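Local coordinates for protein bifunctional endomannanase/endoglucanase (Caldanaerobius polysaccharolyticus, PDB 3W0K) that probably cleaves internal beta-linkages in mannan and in cellulose-type glucan chains, acting as both an endomannanase and an endoglucanase, at residues 199-203 with 222-227; 203-208 with 260-265; 237-241 with 280-286. All blocks are in the same frame, centred on the assembly; numbering follows the deposited sequence.

Contact 1 (199-203 with 222-227); sequences QPMAL and YPDLLW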
loop_
_atom_site.group_PDB
_atom_site.type_symbol
_atom_site.label_atom_id
_atom_site.label_comp_id
_atom_site.label_asym_id
_atom_site.label_seq_id
_atom_site.Cartn_x
_atom_site.Cartn_y
_atom_site.Cartn_z
ATOM N N GLN A 199 -12.630 -2.896 0.880
ATOM C CA GLN A 199 -14.041 -2.800 1.230
ATOM C C GLN A 199 -14.895 -3.766 0.418
ATOM O O GLN A 199 -14.706 -3.903 -0.788
ATOM C CB GLN A 199 -14.551 -1.371 1.038
ATOM C CG GLN A 199 -13.874 -0.338 1.938
ATOM C CD GLN A 199 -14.013 -0.639 3.430
ATOM O OE1 GLN A 199 -14.840 -1.452 3.849
ATOM N NE2 GLN A 199 -13.196 0.026 4.236
ATOM N N PRO A 200 -15.853 -4.440 1.074
ATOM C CA PRO A 200 -16.156 -4.335 2.506
ATOM C C PRO A 200 -15.185 -5.112 3.393
ATOM O O PRO A 200 -14.856 -6.264 3.107
ATOM C CB PRO A 200 -17.568 -4.910 2.592
ATOM C CG PRO A 200 -17.549 -5.973 1.537
ATOM C CD PRO A 200 -16.855 -5.281 0.387
ATOM N N MET A 201 -14.743 -4.479 4.478
ATOM C CA MET A 201 -13.814 -5.114 5.413
ATOM C C MET A 201 -14.378 -6.406 5.998
ATOM O O MET A 201 -13.627 -7.315 6.345
ATOM C CB MET A 201 -13.451 -4.148 6.543
ATOM C CG MET A 201 -12.580 -2.974 6.128
ATOM S SD MET A 201 -10.885 -3.462 5.746
ATOM C CE MET A 201 -10.167 -3.493 7.384
ATOM N N ALA A 202 -15.705 -6.481 6.098
ATOM C CA ALA A 202 -16.382 -7.662 6.630
ATOM C C ALA A 202 -16.078 -8.900 5.792
ATOM O O ALA A 202 -16.186 -10.029 6.273
ATOM C CB ALA A 202 -17.881 -7.426 6.681
ATOM N N LEU A 203 -15.700 -8.677 4.537
ATOM C CA LEU A 203 -15.372 -9.766 3.628
ATOM C C LEU A 203 -13.861 -9.966 3.524
ATOM O O LEU A 203 -13.355 -11.057 3.781
ATOM C CB LEU A 203 -15.973 -9.488 2.242
ATOM C CG LEU A 203 -15.852 -10.535 1.127
ATOM C CD1 LEU A 203 -16.971 -10.325 0.127
ATOM C CD2 LEU A 203 -14.498 -10.455 0.432
ATOM N N TYR A 222 -21.422 -12.991 -0.815
ATOM C CA TYR A 222 -21.361 -11.878 -1.752
ATOM C C TYR A 222 -21.977 -12.309 -3.083
ATOM O O TYR A 222 -21.822 -13.460 -3.493
ATOM C CB TYR A 222 -19.887 -11.473 -1.936
ATOM C CG TYR A 222 -19.683 -10.139 -2.608
ATOM C CD1 TYR A 222 -19.817 -8.948 -1.892
ATOM C CD2 TYR A 222 -19.397 -10.063 -3.969
ATOM C CE1 TYR A 222 -19.679 -7.715 -2.519
ATOM C CE2 TYR A 222 -19.258 -8.841 -4.603
ATOM C CZ TYR A 222 -19.403 -7.670 -3.875
ATOM O OH TYR A 222 -19.295 -6.460 -4.515
ATOM N N PRO A 223 -22.656 -11.389 -3.793
ATOM C CA PRO A 223 -22.906 -9.975 -3.480
ATOM C C PRO A 223 -23.991 -9.713 -2.439
ATOM O O PRO A 223 -24.572 -10.640 -1.872
ATOM C CB PRO A 223 -23.308 -9.406 -4.836
ATOM C CG PRO A 223 -24.098 -10.534 -5.420
ATOM C CD PRO A 223 -23.220 -11.726 -5.115
ATOM N N ASP A 224 -24.238 -8.427 -2.198
ATOM C CA ASP A 224 -25.247 -7.951 -1.253
ATOM C C ASP A 224 -24.963 -8.302 0.206
ATOM O O ASP A 224 -25.870 -8.666 0.957
ATOM C CB ASP A 224 -26.642 -8.437 -1.668
ATOM C CG ASP A 224 -27.055 -7.944 -3.050
ATOM O OD1 ASP A 224 -26.388 -7.049 -3.615
ATOM O OD2 ASP A 224 -28.062 -8.458 -3.576
ATOM N N LEU A 225 -23.704 -8.154 0.608
ATOM C CA LEU A 225 -23.296 -8.441 1.979
ATOM C C LEU A 225 -23.766 -7.319 2.896
ATOM O O LEU A 225 -23.455 -6.151 2.666
ATOM C CB LEU A 225 -21.771 -8.577 2.068
ATOM C CG LEU A 225 -21.150 -8.748 3.459
ATOM C CD1 LEU A 225 -21.668 -10.011 4.123
ATOM C CD2 LEU A 225 -19.634 -8.802 3.347
ATOM N N LEU A 226 -24.541 -7.679 3.915
ATOM C CA LEU A 226 -25.042 -6.701 4.869
ATOM C C LEU A 226 -23.967 -6.477 5.928
ATOM O O LEU A 226 -23.549 -7.415 6.609
ATOM C CB LEU A 226 -26.348 -7.195 5.507
ATOM C CG LEU A 226 -27.209 -6.231 6.340
ATOM C CD1 LEU A 226 -26.647 -6.061 7.738
ATOM C CD2 LEU A 226 -27.348 -4.889 5.632
ATOM N N TRP A 227 -23.517 -5.233 6.045
ATOM C CA TRP A 227 -22.484 -4.864 7.006
ATOM C C TRP A 227 -22.692 -3.417 7.438
ATOM O O TRP A 227 -22.765 -2.517 6.601
ATOM C CB TRP A 227 -21.099 -5.039 6.373
ATOM C CG TRP A 227 -19.951 -4.638 7.253
ATOM C CD1 TRP A 227 -19.731 -5.018 8.548
ATOM C CD2 TRP A 227 -18.856 -3.786 6.893
ATOM N NE1 TRP A 227 -18.566 -4.456 9.015
ATOM C CE2 TRP A 227 -18.009 -3.695 8.020
ATOM C CE3 TRP A 227 -18.508 -3.091 5.727
ATOM C CZ2 TRP A 227 -16.835 -2.934 8.015
ATOM C CZ3 TRP A 227 -17.341 -2.334 5.723
ATOM C CH2 TRP A 227 -16.519 -2.262 6.860
#

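Contact 2 (203-208 with 260-265); sequences LTHYQA and GCFNKT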
loop_
_atom_site.group_PDB
_atom_site.type_symbol
_atom_site.label_atom_id
_atom_site.label_comp_id
_atom_site.label_asym_id
_atom_site.label_seq_id
_atom_site.Cartn_x
_atom_site.Cartn_y
_atom_site.Cartn_z
ATOM N N LEU A 203 -15.700 -8.677 4.537
ATOM C CA LEU A 203 -15.372 -9.766 3.628
ATOM C C LEU A 203 -13.861 -9.966 3.524
ATOM O O LEU A 203 -13.355 -11.057 3.781
ATOM C CB LEU A 203 -15.973 -9.488 2.242
ATOM C CG LEU A 203 -15.852 -10.535 1.127
ATOM C CD1 LEU A 203 -16.971 -10.325 0.127
ATOM C CD2 LEU A 203 -14.498 -10.455 0.432
ATOM N N THR A 204 -13.141 -8.894 3.203
ATOM C CA THR A 204 -11.691 -8.958 3.023
ATOM C C THR A 204 -10.871 -9.239 4.274
ATOM O O THR A 204 -9.813 -9.854 4.192
ATOM C CB THR A 204 -11.146 -7.674 2.387
ATOM O OG1 THR A 204 -11.270 -6.594 3.320
ATOM C CG2 THR A 204 -11.915 -7.339 1.115
ATOM N N HIS A 205 -11.336 -8.756 5.421
ATOM C CA HIS A 205 -10.618 -8.964 6.673
ATOM C C HIS A 205 -11.376 -9.839 7.666
ATOM O O HIS A 205 -11.197 -9.720 8.879
ATOM C CB HIS A 205 -10.241 -7.619 7.306
ATOM C CG HIS A 205 -9.070 -6.951 6.653
ATOM N ND1 HIS A 205 -9.088 -6.520 5.344
ATOM C CD2 HIS A 205 -7.844 -6.634 7.136
ATOM C CE1 HIS A 205 -7.925 -5.965 5.049
ATOM N NE2 HIS A 205 -7.153 -6.021 6.119
ATOM N N TYR A 206 -12.215 -10.726 7.139
ATOM C CA TYR A 206 -12.984 -11.648 7.966
ATOM C C TYR A 206 -12.018 -12.512 8.776
ATOM O O TYR A 206 -11.116 -13.144 8.221
ATOM C CB TYR A 206 -13.874 -12.527 7.084
ATOM C CG TYR A 206 -14.594 -13.637 7.818
ATOM C CD1 TYR A 206 -15.552 -13.355 8.794
ATOM C CD2 TYR A 206 -14.339 -14.974 7.514
ATOM C CE1 TYR A 206 -16.240 -14.381 9.448
ATOM C CE2 TYR A 206 -15.020 -16.006 8.157
ATOM C CZ TYR A 206 -15.968 -15.701 9.121
ATOM O OH TYR A 206 -16.646 -16.720 9.750
ATOM N N GLN A 207 -12.207 -12.501 10.092
ATOM C CA GLN A 207 -11.378 -13.252 11.034
ATOM C C GLN A 207 -9.920 -12.798 11.088
ATOM O O GLN A 207 -9.029 -13.571 11.445
ATOM C CB GLN A 207 -11.484 -14.761 10.785
ATOM C CG GLN A 207 -12.868 -15.323 11.091
ATOM C CD GLN A 207 -12.954 -16.833 10.953
ATOM O OE1 GLN A 207 -12.202 -17.449 10.198
ATOM N NE2 GLN A 207 -13.887 -17.436 11.679
ATOM N N ALA A 208 -9.688 -11.539 10.727
ATOM C CA ALA A 208 -8.352 -10.956 10.764
ATOM C C ALA A 208 -8.163 -10.378 12.165
ATOM O O ALA A 208 -8.773 -9.365 12.516
ATOM C CB ALA A 208 -8.217 -9.867 9.713
ATOM N N GLY A 260 -7.028 -6.669 -1.667
ATOM C CA GLY A 260 -6.977 -8.108 -1.513
ATOM C C GLY A 260 -7.930 -8.631 -0.468
ATOM O O GLY A 260 -8.659 -7.869 0.172
ATOM N N CYS A 261 -7.872 -9.941 -0.263
ATOM C CA CYS A 261 -8.735 -10.614 0.691
ATOM C C CYS A 261 -7.930 -11.592 1.536
ATOM O O CYS A 261 -7.042 -12.279 1.028
ATOM C CB CYS A 261 -9.822 -11.368 -0.078
ATOM S SG CYS A 261 -11.051 -12.184 0.944
ATOM N N PHE A 262 -8.249 -11.648 2.828
ATOM C CA PHE A 262 -7.582 -12.548 3.766
ATOM C C PHE A 262 -7.965 -13.993 3.413
ATOM O O PHE A 262 -8.867 -14.218 2.600
ATOM C CB PHE A 262 -7.989 -12.183 5.195
ATOM C CG PHE A 262 -7.134 -12.807 6.264
ATOM C CD1 PHE A 262 -5.748 -12.832 6.152
ATOM C CD2 PHE A 262 -7.722 -13.344 7.405
ATOM C CE1 PHE A 262 -4.961 -13.382 7.161
ATOM C CE2 PHE A 262 -6.942 -13.897 8.419
ATOM C CZ PHE A 262 -5.559 -13.914 8.297
ATOM N N ASN A 263 -7.305 -14.966 4.037
ATOM C CA ASN A 263 -7.544 -16.372 3.710
ATOM C C ASN A 263 -8.552 -17.185 4.522
ATOM O O ASN A 263 -8.517 -18.418 4.491
ATOM C CB ASN A 263 -6.206 -17.118 3.636
ATOM C CG ASN A 263 -5.548 -17.293 4.999
ATOM O OD1 ASN A 263 -5.966 -16.693 5.992
ATOM N ND2 ASN A 263 -4.521 -18.129 5.048
ATOM N N LYS A 264 -9.449 -16.512 5.237
ATOM C CA LYS A 264 -10.461 -17.216 6.025
ATOM C C LYS A 264 -11.822 -17.181 5.331
ATOM O O LYS A 264 -12.725 -17.950 5.662
ATOM C CB LYS A 264 -10.555 -16.627 7.433
ATOM C CG LYS A 264 -9.289 -16.809 8.254
ATOM C CD LYS A 264 -8.907 -18.277 8.366
ATOM C CE LYS A 264 -7.618 -18.447 9.153
ATOM N NZ LYS A 264 -7.226 -19.877 9.276
ATOM N N THR A 265 -11.943 -16.294 4.350
ATOM C CA THR A 265 -13.161 -16.128 3.565
ATOM C C THR A 265 -13.234 -17.251 2.535
ATOM O O THR A 265 -12.206 -17.666 1.999
ATOM C CB THR A 265 -13.130 -14.770 2.835
ATOM O OG1 THR A 265 -13.070 -13.718 3.805
ATOM C CG2 THR A 265 -14.358 -14.583 1.950
HETATM O O HOH W 1 -10.633 -13.774 5.494
#

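Contact 3 (237-241 with 280-286); sequences LREYY and LYKEFEW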
loop_
_atom_site.group_PDB
_atom_site.type_symbol
_atom_site.label_atom_id
_atom_site.label_comp_id
_atom_site.label_asym_id
_atom_site.label_seq_id
_atom_site.Cartn_x
_atom_site.Cartn_y
_atom_site.Cartn_z
ATOM N N LEU A 237 -19.722 -0.272 -4.182
ATOM C CA LEU A 237 -18.300 -0.027 -4.405
ATOM C C LEU A 237 -18.117 1.239 -5.239
ATOM O O LEU A 237 -17.171 1.998 -5.024
ATOM C CB LEU A 237 -17.637 -1.227 -5.085
ATOM C CG LEU A 237 -17.353 -2.421 -4.172
ATOM C CD1 LEU A 237 -17.034 -3.657 -4.998
ATOM C CD2 LEU A 237 -16.194 -2.084 -3.234
ATOM N N ARG A 238 -19.032 1.477 -6.179
ATOM C CA ARG A 238 -18.965 2.678 -7.006
ATOM C C ARG A 238 -19.179 3.907 -6.123
ATOM O O ARG A 238 -18.519 4.929 -6.299
ATOM C CB ARG A 238 -20.021 2.643 -8.115
ATOM C CG ARG A 238 -19.761 1.609 -9.199
ATOM C CD ARG A 238 -20.830 1.686 -10.286
ATOM N NE ARG A 238 -20.614 0.710 -11.350
ATOM C CZ ARG A 238 -19.798 0.888 -12.385
ATOM N NH1 ARG A 238 -19.102 2.010 -12.511
ATOM N NH2 ARG A 238 -19.683 -0.060 -13.304
ATOM N N GLU A 239 -20.113 3.800 -5.177
ATOM C CA GLU A 239 -20.394 4.896 -4.252
ATOM C C GLU A 239 -19.150 5.171 -3.411
ATOM O O GLU A 239 -18.766 6.323 -3.212
ATOM C CB GLU A 239 -21.563 4.547 -3.332
ATOM C CG GLU A 239 -22.915 4.486 -4.028
ATOM C CD GLU A 239 -24.051 4.185 -3.066
ATOM O OE1 GLU A 239 -24.094 4.803 -1.978
ATOM O OE2 GLU A 239 -24.904 3.332 -3.401
ATOM N N TYR A 240 -18.514 4.094 -2.962
ATOM C CA TYR A 240 -17.305 4.168 -2.147
ATOM C C TYR A 240 -16.155 4.836 -2.902
ATOM O O TYR A 240 -15.380 5.598 -2.321
ATOM C CB TYR A 240 -16.906 2.756 -1.702
ATOM C CG TYR A 240 -15.526 2.648 -1.100
ATOM C CD1 TYR A 240 -15.246 3.176 0.159
ATOM C CD2 TYR A 240 -14.497 2.025 -1.797
ATOM C CE1 TYR A 240 -13.968 3.084 0.708
ATOM C CE2 TYR A 240 -13.219 1.929 -1.260
ATOM C CZ TYR A 240 -12.961 2.458 -0.012
ATOM O OH TYR A 240 -11.690 2.358 0.502
ATOM N N TYR A 241 -16.053 4.556 -4.196
ATOM C CA TYR A 241 -14.990 5.125 -5.015
ATOM C C TYR A 241 -15.322 6.458 -5.680
ATOM O O TYR A 241 -14.436 7.101 -6.239
ATOM C CB TYR A 241 -14.533 4.116 -6.074
ATOM C CG TYR A 241 -13.692 2.987 -5.520
ATOM C CD1 TYR A 241 -12.533 3.252 -4.789
ATOM C CD2 TYR A 241 -14.051 1.657 -5.722
ATOM C CE1 TYR A 241 -11.755 2.216 -4.272
ATOM C CE2 TYR A 241 -13.284 0.615 -5.210
ATOM C CZ TYR A 241 -12.137 0.903 -4.483
ATOM O OH TYR A 241 -11.398 -0.124 -3.945
ATOM N N LEU A 280 -14.023 -2.877 -11.850
ATOM C CA LEU A 280 -14.138 -1.442 -11.618
ATOM C C LEU A 280 -12.800 -0.770 -11.912
ATOM O O LEU A 280 -12.759 0.292 -12.526
ATOM C CB LEU A 280 -14.557 -1.148 -10.177
ATOM C CG LEU A 280 -16.047 -1.285 -9.869
ATOM C CD1 LEU A 280 -16.296 -1.005 -8.404
ATOM C CD2 LEU A 280 -16.838 -0.311 -10.739
ATOM N N TYR A 281 -11.705 -1.392 -11.478
ATOM C CA TYR A 281 -10.380 -0.825 -11.720
ATOM C C TYR A 281 -10.092 -0.744 -13.219
ATOM O O TYR A 281 -9.503 0.227 -13.687
ATOM C CB TYR A 281 -9.292 -1.644 -11.016
ATOM C CG TYR A 281 -9.403 -1.674 -9.505
ATOM C CD1 TYR A 281 -10.173 -0.734 -8.812
ATOM C CD2 TYR A 281 -8.754 -2.661 -8.769
ATOM C CE1 TYR A 281 -10.292 -0.784 -7.421
ATOM C CE2 TYR A 281 -8.863 -2.720 -7.384
ATOM C CZ TYR A 281 -9.634 -1.783 -6.717
ATOM O OH TYR A 281 -9.751 -1.866 -5.350
ATOM N N LYS A 282 -10.542 -1.749 -13.969
ATOM C CA LYS A 282 -10.345 -1.769 -15.415
ATOM C C LYS A 282 -11.145 -0.640 -16.061
ATOM O O LYS A 282 -10.632 0.087 -16.915
ATOM C CB LYS A 282 -10.781 -3.113 -16.003
ATOM C CG LYS A 282 -10.448 -3.255 -17.482
ATOM C CD LYS A 282 -10.863 -4.605 -18.025
ATOM C CE LYS A 282 -10.401 -4.776 -19.462
ATOM N NZ LYS A 282 -10.788 -6.103 -20.012
ATOM N N GLU A 283 -12.390 -0.481 -15.623
ATOM C CA GLU A 283 -13.269 0.566 -16.142
ATOM C C GLU A 283 -12.711 1.956 -15.841
ATOM O O GLU A 283 -12.733 2.846 -16.697
ATOM C CB GLU A 283 -14.666 0.431 -15.529
ATOM C CG GLU A 283 -15.654 1.494 -15.995
ATOM C CD GLU A 283 -17.002 1.394 -15.309
ATOM O OE1 GLU A 283 -17.449 0.265 -15.023
ATOM O OE2 GLU A 283 -17.616 2.451 -15.058
ATOM N N PHE A 284 -12.197 2.125 -14.624
ATOM C CA PHE A 284 -11.630 3.396 -14.176
ATOM C C PHE A 284 -10.227 3.617 -14.729
ATOM O O PHE A 284 -9.701 4.733 -14.673
ATOM C CB PHE A 284 -11.543 3.437 -12.644
ATOM C CG PHE A 284 -12.868 3.337 -11.933
ATOM C CD1 PHE A 284 -14.073 3.533 -12.605
ATOM C CD2 PHE A 284 -12.904 3.060 -10.570
ATOM C CE1 PHE A 284 -15.288 3.457 -11.929
ATOM C CE2 PHE A 284 -14.112 2.982 -9.884
ATOM C CZ PHE A 284 -15.307 3.181 -10.567
ATOM N N GLU A 285 -9.628 2.547 -15.252
ATOM C CA GLU A 285 -8.270 2.565 -15.790
ATOM C C GLU A 285 -7.270 2.839 -14.664
ATOM O O GLU A 285 -6.354 3.652 -14.799
ATOM C CB GLU A 285 -8.126 3.582 -16.927
ATOM C CG GLU A 285 -8.919 3.210 -18.176
ATOM C CD GLU A 285 -8.634 4.114 -19.365
ATOM O OE1 GLU A 285 -7.640 4.872 -19.332
ATOM O OE2 GLU A 285 -9.407 4.058 -20.346
ATOM N N TRP A 286 -7.481 2.154 -13.545
ATOM C CA TRP A 286 -6.623 2.285 -12.375
ATOM C C TRP A 286 -5.664 1.116 -12.247
ATOM O O TRP A 286 -6.036 -0.039 -12.478
ATOM C CB TRP A 286 -7.451 2.300 -11.092
ATOM C CG TRP A 286 -8.266 3.523 -10.837
ATOM C CD1 TRP A 286 -8.309 4.667 -11.578
ATOM C CD2 TRP A 286 -9.156 3.723 -9.733
ATOM N NE1 TRP A 286 -9.172 5.571 -11.001
ATOM C CE2 TRP A 286 -9.706 5.014 -9.867
ATOM C CE3 TRP A 286 -9.541 2.931 -8.641
ATOM C CZ2 TRP A 286 -10.623 5.537 -8.949
ATOM C CZ3 TRP A 286 -10.455 3.449 -7.727
ATOM C CH2 TRP A 286 -10.984 4.742 -7.890
#

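Contact 1 (199-203 with 222-227)
Within the long excursion after barrel strand 192-197, a small beta hairpin (strands 225-227 and 230-232) packs its W227 and L225 against the first turn of helix 201-204. A202 sits over one face of the indole, a CH-pi contact in which CB stands 3.5 Å from the centroid of the five-membered ring of W227 and 12° off the normal. On the same side of the indole, CB of M201 meets CH2 of W227 at 3.6 Å and CB of P200 comes obliquely to CE3 of W227 at 3.7 Å. The amide of Q199 lies nearly coplanar with the indole (17°), its OE1 at the ring edge 3.2 Å from CZ3 of W227. That same OE1 accepts a hydrogen bond from the backbone N of M201, 3.1 Å away and above the carbonyl plane, tying the amide to the helix start. P200, preceded by a cis peptide, is the N-cap residue.

L225 lays its CD2 branch against three apolar partners: CG of P200, CB of A202, and CB of L203 at 3.9 Å. L203, with CG anti to its backbone N (chi1 -176°), reaches with CD1 to CD1 of Y222 at 3.8 Å. Y222 OH is bonded to D276 of helix 267-284, whose W273 packs on P200 and L203; W227 also meets the ring of W232 on the partner strand and touches W211.

Contact 2 (203-208 with 260-265)
T204 and F262 join the end of helix 201-204 to the 260-265 loop: F262 N gives its hydrogen to T204 O at 2.7 Å, in the carbonyl plane. T265 OG1 donates to L203 O, the carbonyl one residue before T204, over 2.7 Å, also in plane, and accepts a hydrogen from a water. That water bridges the segments, giving its other hydrogen to Y206 O at 2.8 Å and accepting from K264 N. With CG anti to the backbone N (chi1 -166°), F262 sends its ring edge toward Y206 O, 3.5 Å from CD2 of F262, which CB of A208 approaches to 4.2 Å. At the exposed side, Q207 crosses K264 at about a right angle, its OE1 3.3 Å from CB of K264.

These loops follow strands six and seven of the (beta/alpha)8 barrel, at the end where family 5 enzymes typically place their catalytic residues. A type II turn from H205 to A208 shapes the first loop. ND1 of H205 donates in its ring plane to T204 OG1 at 3.0 Å; that oxygen bonds to Y198 O. G260 O, covered by CB of T204 at 3.3 Å, has no hydrogen-bond partner. W210 meets F262 edge-to-face.

Contact 3 (237-241 with 280-286)
R238 stretches out straight from CG to NE (chi2 -178°, chi3 180°) and E283 extends to meet it, its CG anti to the backbone N, so that guanidinium and carboxylate meet at the ends of two long side chains. The salt bridge is end-on and two-pronged: R238 NH2 reaches E283 OE1 at 2.8 Å on its syn lone pair, and R238 NH1 reaches E283 OE2 at 3.0 Å from the syn side but out of the carboxylate plane. Beneath it, CD2 of L280 lies over the centre of one guanidinium face, 3.6 Å from CZ of R238. CD1, the other branch of L280, packs on CB of L237.

The segments belong to helices 234-249 and 267-284, which follow strands six and seven on the outside of the barrel; the axes of the short pieces 237-241 and 280-284 cross at -49°, 12.2 Å apart at closest approach. Y241, Y281 and W286 form an aromatic cluster. W286 turns its edge to a face of Y241, with CZ3 of W286 3.6 Å from CD1 of Y241, while Y240 covers the opposite face. Y281 meets Y241 in an offset edge-to-face pair and donates from OH to Y241 OH at 2.8 Å; Y241 OH is also bonded to R196 O of strand 192-197. A Schellman motif with E285 at C-prime ends helix 267-284 and brings W286 inward, where its NE1 bonds to Q248.

In the fold
Contacts 1 and 2, with centres 11 Å apart, both use helix 201-204 and share L203, whose side chain touches both partners while its carbonyl bonds within contact 2. Contact 3 lies on the outer helix layer, centred about 16 Å from contact 1, and the two touch directly: Q199 O comes 3.4 Å from CD2 of L237, CG of Q199 lies 3.5 Å from CZ of Y240, and Y222 packs on L237. Contacts 2 and 3 do not meet, their nearest atoms being about 7 Å apart. In contact 2 the H205 side chain is about 4 Å from a bound Tris, probably from the crystallisation liquor, though such molecules often mark pockets; a place near the active site would fit this barrel end.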